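Local atomic coordinates of MlnE (Bacillus amyloliquefaciens subsp. plantarum, PDB entry 5D2E), a protein that works on the macrolactin polyketide assembly line, where its N-terminal B-type ketoreductase domain binds NADP and probably reduces beta-keto groups of carrier-bound intermediates. Residues Lys57-Phe62 and Glu81-Tyr86; Arg124-Ile129 and Lys170-Tyr175. All blocks are in the same frame, centred on the assembly; numbering follows the deposited sequence.

Contact 1. Residues Lys57-Phe62 and Glu81-Tyr86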
ATOM      1  N   LYS A  57      -4.919 -25.233  22.624  1.00 39.53           N
ATOM      2  CA  LYS A  57      -4.779 -26.506  22.001  1.00 37.60           C
ATOM      3  C   LYS A  57      -5.932 -26.704  21.018  1.00 38.26           C
ATOM      4  O   LYS A  57      -6.922 -27.353  21.326  1.00 40.77           O
ATOM      5  CB  LYS A  57      -4.711 -27.581  23.074  1.00 45.06           C
ATOM      6  CG  LYS A  57      -4.579 -28.994  22.528  1.00 51.87           C
ATOM      7  CD  LYS A  57      -4.081 -29.970  23.602  1.00 61.85           C
ATOM      8  CE  LYS A  57      -4.975 -29.992  24.835  1.00 60.17           C
ATOM      9  NZ  LYS A  57      -4.460 -30.935  25.856  1.00 63.60           N
ATOM     10  N   GLU A  58      -5.805 -26.112  19.832  1.00 34.96           N
ATOM     11  CA  GLU A  58      -6.835 -26.088  18.842  1.00 34.80           C
ATOM     12  C   GLU A  58      -6.214 -26.334  17.471  1.00 30.51           C
ATOM     13  O   GLU A  58      -5.025 -26.177  17.326  1.00 33.10           O
ATOM     14  CB  GLU A  58      -7.503 -24.718  18.880  1.00 36.19           C
ATOM     15  CG  GLU A  58      -8.459 -24.555  20.051  1.00 38.03           C
ATOM     16  CD  GLU A  58      -9.030 -23.181  20.015  1.00 44.44           C
ATOM     17  OE1 GLU A  58     -10.047 -22.970  19.344  1.00 47.59           O
ATOM     18  OE2 GLU A  58      -8.378 -22.269  20.545  1.00 52.85           O
ATOM     19  N   PRO A  59      -7.025 -26.738  16.473  1.00 30.85           N
ATOM     20  CA  PRO A  59      -6.519 -27.106  15.158  1.00 30.00           C
ATOM     21  C   PRO A  59      -5.796 -25.918  14.475  1.00 26.46           C
ATOM     22  O   PRO A  59      -6.112 -24.754  14.694  1.00 27.49           O
ATOM     23  CB  PRO A  59      -7.760 -27.542  14.407  1.00 28.73           C
ATOM     24  CG  PRO A  59      -8.753 -27.943  15.492  1.00 32.18           C
ATOM     25  CD  PRO A  59      -8.475 -26.957  16.582  1.00 32.73           C
ATOM     26  N   ILE A  60      -4.747 -26.269  13.785  1.00 25.85           N
ATOM     27  CA  ILE A  60      -3.930 -25.379  12.981  1.00 26.45           C
ATOM     28  C   ILE A  60      -4.212 -25.665  11.486  1.00 28.43           C
ATOM     29  O   ILE A  60      -4.252 -26.855  11.065  1.00 32.49           O
ATOM     30  CB  ILE A  60      -2.468 -25.678  13.256  1.00 28.04           C
ATOM     31  CG1 ILE A  60      -2.159 -25.424  14.713  1.00 30.25           C
ATOM     32  CG2 ILE A  60      -1.556 -24.891  12.290  1.00 31.03           C
ATOM     33  CD1 ILE A  60      -0.823 -26.059  15.121  1.00 29.89           C
ATOM     34  N   LEU A  61      -4.407 -24.622  10.688  1.00 26.20           N
ATOM     35  CA  LEU A  61      -4.697 -24.745   9.273  1.00 25.99           C
ATOM     36  C   LEU A  61      -3.580 -24.013   8.533  1.00 26.93           C
ATOM     37  O   LEU A  61      -3.361 -22.841   8.773  1.00 26.12           O
ATOM     38  CB  LEU A  61      -6.053 -24.108   8.969  1.00 27.70           C
ATOM     39  CG  LEU A  61      -6.415 -24.002   7.512  1.00 27.42           C
ATOM     40  CD1 LEU A  61      -6.502 -25.367   6.852  1.00 31.21           C
ATOM     41  CD2 LEU A  61      -7.776 -23.299   7.412  1.00 32.22           C
ATOM     42  N   PHE A  62      -2.900 -24.701   7.619  1.00 26.30           N
ATOM     43  CA  PHE A  62      -1.718 -24.204   6.952  1.00 26.15           C
ATOM     44  C   PHE A  62      -1.929 -24.306   5.501  1.00 28.17           C
ATOM     45  O   PHE A  62      -2.161 -25.417   4.992  1.00 28.05           O
ATOM     46  CB  PHE A  62      -0.536 -25.144   7.378  1.00 27.09           C
ATOM     47  CG  PHE A  62       0.860 -24.584   7.159  1.00 26.45           C
ATOM     48  CD1 PHE A  62       1.331 -24.334   5.892  1.00 27.77           C
ATOM     49  CD2 PHE A  62       1.686 -24.316   8.226  1.00 26.20           C
ATOM     50  CE1 PHE A  62       2.595 -23.826   5.660  1.00 28.73           C
ATOM     51  CE2 PHE A  62       2.990 -23.792   8.015  1.00 26.40           C
ATOM     52  CZ  PHE A  62       3.421 -23.548   6.720  1.00 26.09           C
ATOM     53  N   GLU A  81      -1.350 -31.934  20.644  1.00 34.43           N
ATOM     54  CA  GLU A  81      -2.508 -32.849  20.512  1.00 39.68           C
ATOM     55  C   GLU A  81      -3.757 -32.121  20.066  1.00 39.89           C
ATOM     56  O   GLU A  81      -4.726 -31.920  20.834  1.00 38.47           O
ATOM     57  CB  GLU A  81      -2.752 -33.578  21.820  1.00 44.89           C
ATOM     58  CG  GLU A  81      -1.624 -34.591  22.007  1.00 46.50           C
ATOM     59  CD  GLU A  81      -1.726 -35.376  23.295  1.00 52.07           C
ATOM     60  OE1 GLU A  81      -2.228 -34.839  24.312  1.00 46.11           O
ATOM     61  OE2 GLU A  81      -1.265 -36.518  23.249  1.00 48.58           O
ATOM     62  N   ALA A  82      -3.658 -31.628  18.841  1.00 34.33           N
ATOM     63  CA  ALA A  82      -4.803 -31.088  18.102  1.00 34.80           C
ATOM     64  C   ALA A  82      -4.470 -31.254  16.633  1.00 33.68           C
ATOM     65  O   ALA A  82      -3.286 -31.300  16.254  1.00 33.31           O
ATOM     66  CB  ALA A  82      -5.004 -29.615  18.421  1.00 35.12           C
ATOM     67  N   PRO A  83      -5.472 -31.292  15.781  1.00 31.21           N
ATOM     68  CA  PRO A  83      -5.157 -31.567  14.380  1.00 30.26           C
ATOM     69  C   PRO A  83      -4.292 -30.511  13.686  1.00 33.11           C
ATOM     70  O   PRO A  83      -4.450 -29.328  13.952  1.00 30.14           O
ATOM     71  CB  PRO A  83      -6.505 -31.600  13.703  1.00 31.81           C
ATOM     72  CG  PRO A  83      -7.520 -31.765  14.788  1.00 35.63           C
ATOM     73  CD  PRO A  83      -6.916 -31.368  16.083  1.00 32.48           C
ATOM     74  N   PHE A  84      -3.473 -30.965  12.737  1.00 31.98           N
ATOM     75  CA  PHE A  84      -2.771 -30.084  11.809  1.00 30.34           C
ATOM     76  C   PHE A  84      -3.300 -30.319  10.414  1.00 30.01           C
ATOM     77  O   PHE A  84      -3.281 -31.445   9.887  1.00 29.20           O
ATOM     78  CB  PHE A  84      -1.274 -30.340  11.942  1.00 28.32           C
ATOM     79  CG  PHE A  84      -0.420 -29.552  11.004  1.00 29.30           C
ATOM     80  CD1 PHE A  84      -0.243 -28.192  11.183  1.00 30.58           C
ATOM     81  CD2 PHE A  84       0.205 -30.166   9.929  1.00 30.48           C
ATOM     82  CE1 PHE A  84       0.554 -27.481  10.321  1.00 30.61           C
ATOM     83  CE2 PHE A  84       1.035 -29.450   9.096  1.00 31.54           C
ATOM     84  CZ  PHE A  84       1.200 -28.113   9.285  1.00 28.10           C
ATOM     85  N   ILE A  85      -3.904 -29.282   9.825  1.00 26.73           N
ATOM     86  CA  ILE A  85      -4.492 -29.394   8.497  1.00 25.38           C
ATOM     87  C   ILE A  85      -3.575 -28.708   7.486  1.00 27.43           C
ATOM     88  O   ILE A  85      -3.230 -27.513   7.646  1.00 27.89           O
ATOM     89  CB  ILE A  85      -5.879 -28.721   8.478  1.00 27.42           C
ATOM     90  CG1 ILE A  85      -6.753 -29.252   9.645  1.00 27.59           C
ATOM     91  CG2 ILE A  85      -6.529 -28.910   7.127  1.00 26.29           C
ATOM     92  CD1 ILE A  85      -7.063 -30.762   9.636  1.00 25.89           C
ATOM     93  N   TYR A  86      -3.193 -29.404   6.450  1.00 24.63           N
ATOM     94  CA  TYR A  86      -2.201 -28.877   5.487  1.00 23.58           C
ATOM     95  C   TYR A  86      -2.742 -28.916   4.102  1.00 25.66           C
ATOM     96  O   TYR A  86      -3.097 -29.961   3.539  1.00 26.38           O
ATOM     97  CB  TYR A  86      -0.892 -29.629   5.607  1.00 26.27           C
ATOM     98  CG  TYR A  86       0.274 -29.054   4.887  1.00 26.33           C
ATOM     99  CD1 TYR A  86       0.525 -29.385   3.581  1.00 27.36           C
ATOM    100  CD2 TYR A  86       1.197 -28.240   5.531  1.00 27.91           C
ATOM    101  CE1 TYR A  86       1.645 -28.869   2.927  1.00 30.06           C
ATOM    102  CE2 TYR A  86       2.321 -27.752   4.891  1.00 26.63           C
ATOM    103  CZ  TYR A  86       2.524 -28.030   3.582  1.00 28.54           C
ATOM    104  OH  TYR A  86       3.654 -27.587   2.887  1.00 27.89           O
TER
HETATM  105  O   HOH W   1      -1.583 -32.287  25.057  1.00 55.96           O
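The carbonyl oxygen of I85 accepts one hydrogen bond from strand 60-62, that of F62 (F62 N to I85 O 2.8 Å), and is also approached by the CA-H of L61. I60 works in both directions: its O takes the N-H of I85 (I85 N to I60 O 2.7 Å), while its N reaches P83 O at 3.1 Å in a bond with an N-H...O angle of 165°. This alternation is the signature of parallel strands, here those of the beta-alpha-beta unit 60-64, 70-76, 84-89. On one face of the sheet F62, F84 and Y86 form an aromatic cluster. With CG anti to the backbone N in both F62 (chi1 -162°) and Y86, the two rings extend in the same direction with planes 22° apart, but are offset so far that they hardly overlap; F62 CD1 is 3.7 Å from Y86 CE2. F84 meets F62 obliquely, and its ring edge receives I60 CG2 at F84 CD1, 3.7 Å away; M73 of helix 70-76 packs on both phenylalanines. On the opposite face L61 CD1 rests on I85 CG2 at 3.6 Å. Toward the solvent, a water accepts from K57 NZ and donates to E81 OE1 (2.7 Å from it), bridging opposite charges that do not touch. The chemistry thus implies a greasy, backbone-stitched interior whose charged end is joined through solvent.

Contact 2. Residues Arg124-Ile129 and Lys170-Tyr175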
ATOM      1  N   ARG A 124     -12.401 -27.186  13.930  1.00 24.93           N
ATOM      2  CA  ARG A 124     -12.580 -25.741  13.983  1.00 27.38           C
ATOM      3  C   ARG A 124     -11.185 -25.070  14.215  1.00 26.50           C
ATOM      4  O   ARG A 124     -10.676 -25.037  15.329  1.00 29.25           O
ATOM      5  CB  ARG A 124     -13.524 -25.368  15.153  1.00 32.97           C
ATOM      6  CG  ARG A 124     -13.554 -23.840  15.459  1.00 34.78           C
ATOM      7  CD  ARG A 124     -14.556 -23.444  16.551  1.00 38.65           C
ATOM      8  NE  ARG A 124     -15.922 -23.657  16.087  1.00 40.35           N
ATOM      9  CZ  ARG A 124     -17.007 -23.482  16.818  1.00 40.12           C
ATOM     10  NH1 ARG A 124     -16.905 -23.054  18.061  1.00 43.11           N
ATOM     11  NH2 ARG A 124     -18.193 -23.681  16.260  1.00 35.49           N
ATOM     12  N   PRO A 125     -10.537 -24.618  13.136  1.00 27.93           N
ATOM     13  CA  PRO A 125      -9.175 -24.056  13.277  1.00 28.52           C
ATOM     14  C   PRO A 125      -9.208 -22.782  14.057  1.00 28.66           C
ATOM     15  O   PRO A 125     -10.179 -22.012  13.931  1.00 29.63           O
ATOM     16  CB  PRO A 125      -8.754 -23.776  11.839  1.00 33.19           C
ATOM     17  CG  PRO A 125      -9.666 -24.558  10.964  1.00 34.54           C
ATOM     18  CD  PRO A 125     -10.951 -24.737  11.742  1.00 28.73           C
ATOM     19  N   ARG A 126      -8.168 -22.548  14.830  1.00 30.36           N
ATOM     20  CA  ARG A 126      -7.931 -21.285  15.427  1.00 28.43           C
ATOM     21  C   ARG A 126      -6.677 -20.596  14.839  1.00 30.17           C
ATOM     22  O   ARG A 126      -6.696 -19.432  14.493  1.00 32.81           O
ATOM     23  CB  ARG A 126      -7.722 -21.434  16.897  1.00 35.06           C
ATOM     24  CG  ARG A 126      -8.353 -20.255  17.654  1.00 45.10           C
ATOM     25  CD  ARG A 126      -7.375 -19.695  18.582  1.00 48.68           C
ATOM     26  NE  ARG A 126      -7.807 -18.421  19.152  1.00 55.74           N
ATOM     27  CZ  ARG A 126      -8.505 -18.317  20.265  1.00 56.89           C
ATOM     28  NH1 ARG A 126      -8.944 -19.408  20.875  1.00 62.35           N
ATOM     29  NH2 ARG A 126      -8.794 -17.123  20.756  1.00 62.36           N
ATOM     30  N   HIS A 127      -5.609 -21.347  14.643  1.00 28.26           N
ATOM     31  CA  HIS A 127      -4.391 -20.792  14.076  1.00 29.87           C
ATOM     32  C   HIS A 127      -4.278 -21.078  12.622  1.00 28.25           C
ATOM     33  O   HIS A 127      -4.231 -22.215  12.242  1.00 27.94           O
ATOM     34  CB  HIS A 127      -3.204 -21.345  14.824  1.00 33.41           C
ATOM     35  CG  HIS A 127      -3.446 -21.366  16.291  1.00 44.19           C
ATOM     36  ND1 HIS A 127      -3.141 -20.295  17.101  1.00 44.37           N
ATOM     37  CD2 HIS A 127      -4.139 -22.242  17.060  1.00 47.95           C
ATOM     38  CE1 HIS A 127      -3.566 -20.534  18.320  1.00 44.72           C
ATOM     39  NE2 HIS A 127      -4.172 -21.711  18.325  1.00 49.55           N
ATOM     40  N   ILE A 128      -4.209 -20.022  11.804  1.00 26.46           N
ATOM     41  CA  ILE A 128      -4.174 -20.134  10.386  1.00 26.67           C
ATOM     42  C   ILE A 128      -2.848 -19.583   9.931  1.00 27.69           C
ATOM     43  O   ILE A 128      -2.478 -18.498  10.381  1.00 27.20           O
ATOM     44  CB  ILE A 128      -5.253 -19.259   9.698  1.00 29.11           C
ATOM     45  CG1 ILE A 128      -6.639 -19.397  10.321  1.00 34.16           C
ATOM     46  CG2 ILE A 128      -5.258 -19.517   8.235  1.00 28.57           C
ATOM     47  CD1 ILE A 128      -7.123 -20.772  10.527  1.00 39.04           C
ATOM     48  N   ILE A 129      -2.152 -20.348   9.075  1.00 25.93           N
ATOM     49  CA  ILE A 129      -0.899 -19.972   8.471  1.00 24.91           C
ATOM     50  C   ILE A 129      -1.159 -19.874   6.957  1.00 28.03           C
ATOM     51  O   ILE A 129      -1.563 -20.800   6.304  1.00 26.28           O
ATOM     52  CB  ILE A 129       0.281 -20.902   8.730  1.00 28.63           C
ATOM     53  CG1 ILE A 129       0.475 -21.173  10.241  1.00 27.55           C
ATOM     54  CG2 ILE A 129       1.533 -20.396   7.998  1.00 29.03           C
ATOM     55  CD1 ILE A 129       0.815 -20.000  11.044  1.00 33.76           C
ATOM     56  N   LYS A 170     -13.165 -17.255  16.345  1.00 33.68           N
ATOM     57  CA  LYS A 170     -11.957 -16.484  16.553  1.00 33.82           C
ATOM     58  C   LYS A 170     -10.869 -17.137  15.746  1.00 35.29           C
ATOM     59  O   LYS A 170     -10.809 -18.362  15.628  1.00 34.16           O
ATOM     60  CB  LYS A 170     -11.533 -16.527  17.997  1.00 37.39           C
ATOM     61  CG  LYS A 170     -12.254 -15.558  18.904  1.00 49.81           C
ATOM     62  CD  LYS A 170     -11.474 -15.359  20.212  1.00 60.78           C
ATOM     63  CE  LYS A 170     -11.867 -14.046  20.868  1.00 68.97           C
ATOM     64  NZ  LYS A 170     -13.316 -14.062  21.204  1.00 73.14           N
ATOM     65  N   ALA A 171      -9.980 -16.334  15.193  1.00 32.46           N
ATOM     66  CA  ALA A 171      -8.842 -16.912  14.437  1.00 29.00           C
ATOM     67  C   ALA A 171      -7.679 -15.991  14.603  1.00 33.32           C
ATOM     68  O   ALA A 171      -7.844 -14.742  14.704  1.00 31.93           O
ATOM     69  CB  ALA A 171      -9.174 -17.059  12.981  1.00 30.21           C
ATOM     70  N   GLU A 172      -6.492 -16.599  14.643  1.00 30.32           N
ATOM     71  CA  GLU A 172      -5.245 -15.848  14.545  1.00 32.97           C
ATOM     72  C   GLU A 172      -4.637 -16.229  13.230  1.00 30.41           C
ATOM     73  O   GLU A 172      -4.293 -17.404  13.023  1.00 31.14           O
ATOM     74  CB  GLU A 172      -4.274 -16.189  15.681  1.00 40.70           C
ATOM     75  CG  GLU A 172      -4.917 -16.669  17.006  1.00 55.37           C
ATOM     76  CD  GLU A 172      -5.745 -15.635  17.756  1.00 57.77           C
ATOM     77  OE1 GLU A 172      -5.419 -14.442  17.666  1.00 70.51           O
ATOM     78  OE2 GLU A 172      -6.719 -16.020  18.454  1.00 69.87           O
ATOM     79  N   ILE A 173      -4.484 -15.255  12.351  1.00 27.58           N
ATOM     80  CA  ILE A 173      -4.053 -15.502  10.974  1.00 28.28           C
ATOM     81  C   ILE A 173      -2.622 -14.955  10.813  1.00 28.55           C
ATOM     82  O   ILE A 173      -2.399 -13.782  11.109  1.00 27.82           O
ATOM     83  CB  ILE A 173      -4.942 -14.812   9.970  1.00 29.30           C
ATOM     84  CG1 ILE A 173      -6.397 -15.332  10.056  1.00 37.48           C
ATOM     85  CG2 ILE A 173      -4.352 -15.003   8.564  1.00 30.58           C
ATOM     86  CD1 ILE A 173      -7.318 -14.470  10.918  1.00 40.21           C
ATOM     87  N   LEU A 174      -1.685 -15.782  10.368  1.00 25.30           N
ATOM     88  CA  LEU A 174      -0.326 -15.381  10.162  1.00 25.26           C
ATOM     89  C   LEU A 174      -0.062 -15.541   8.719  1.00 24.61           C
ATOM     90  O   LEU A 174      -0.088 -16.657   8.187  1.00 24.85           O
ATOM     91  CB  LEU A 174       0.675 -16.191  11.037  1.00 28.58           C
ATOM     92  CG  LEU A 174       2.162 -15.886  10.776  1.00 28.89           C
ATOM     93  CD1 LEU A 174       2.550 -14.430  11.080  1.00 27.94           C
ATOM     94  CD2 LEU A 174       3.013 -16.844  11.616  1.00 31.51           C
ATOM     95  N   TYR A 175       0.167 -14.407   8.050  1.00 23.76           N
ATOM     96  CA  TYR A 175       0.482 -14.315   6.665  1.00 23.62           C
ATOM     97  C   TYR A 175       1.991 -14.170   6.534  1.00 24.59           C
ATOM     98  O   TYR A 175       2.566 -13.296   7.131  1.00 24.67           O
ATOM     99  CB  TYR A 175      -0.240 -13.123   6.070  1.00 24.13           C
ATOM    100  CG  TYR A 175       0.319 -12.642   4.778  1.00 23.71           C
ATOM    101  CD1 TYR A 175       0.125 -13.324   3.585  1.00 24.54           C
ATOM    102  CD2 TYR A 175       1.115 -11.489   4.750  1.00 27.45           C
ATOM    103  CE1 TYR A 175       0.730 -12.870   2.406  1.00 26.84           C
ATOM    104  CE2 TYR A 175       1.703 -11.043   3.574  1.00 25.97           C
ATOM    105  CZ  TYR A 175       1.507 -11.720   2.422  1.00 27.42           C
ATOM    106  OH  TYR A 175       2.097 -11.157   1.287  1.00 29.45           O
TER
HETATM  107  O   HOH W   2     -11.828 -20.773  15.877  1.00 34.18           O
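I128 and I173 lie side by side on one face of the sheet, with I128 CG1 4.1 Å from I173 CG1. A171 CB borders the same I128 branch. On the other face I129 sends CD1 against L174 CB at 3.8 Å, where I229 of helix 222-233 packs on both residues. Between these layers the parallel backbones are joined in alternation: I128 N gives to E172 O with a nearly straight N-H...O angle of 175°, L174 N gives to I128 O, and E172 N gives to R126 O at 2.8 Å. H127 shares a face with E172, whose CG stands 4.0 Å from H127 ND1, while H127 NE2 is hydrogen-bonded to T56. The polar edge is the salt bridge of R126 and E172. NE of R126 meets OE2 of E172 at 2.7 Å, in the guanidinium plane and on the anti lone pair; NH2 adds a weak second bond to that same OE2. A bend at the second torsion (chi2 -130°) swings the end of the arginine toward E172, where the guanidinium and carboxylate planes lie within 21° of each other. K170 lies alongside, its CB over one face near the rim and its CD 3.3 Å from R126 NH2. A water donating to both P125 O and K170 O (2.6 Å to the latter) bridges the strand entrances. Since NH1 of R126 also holds E58, the guanidinium lies between two carboxylates, which would be expected to stabilise its positive charge and fix its rotation.

How the contacts relate
From the N terminus, contact 1 comes first: the chain runs up strand 60-64, crosses back through helix 70-76 and re-enters the sheet as the parallel strand 84-89, closing a short loop. Contact 2 opens only afterwards, closing a longer one from strand 127-133 through helix 141-164 to strand 171-180, so the two are in series, neither nested nor crossed. Their centres lie about 10 Å apart. L61 forms the seam, its N and O probably bonded to H127 O and I129 N. Together they join four neighbouring parallel strands, in the order 84-89, 60-64, 127-133, 171-180, of a Rossmann-like subdomain, away from the NADP pocket formed by later residues.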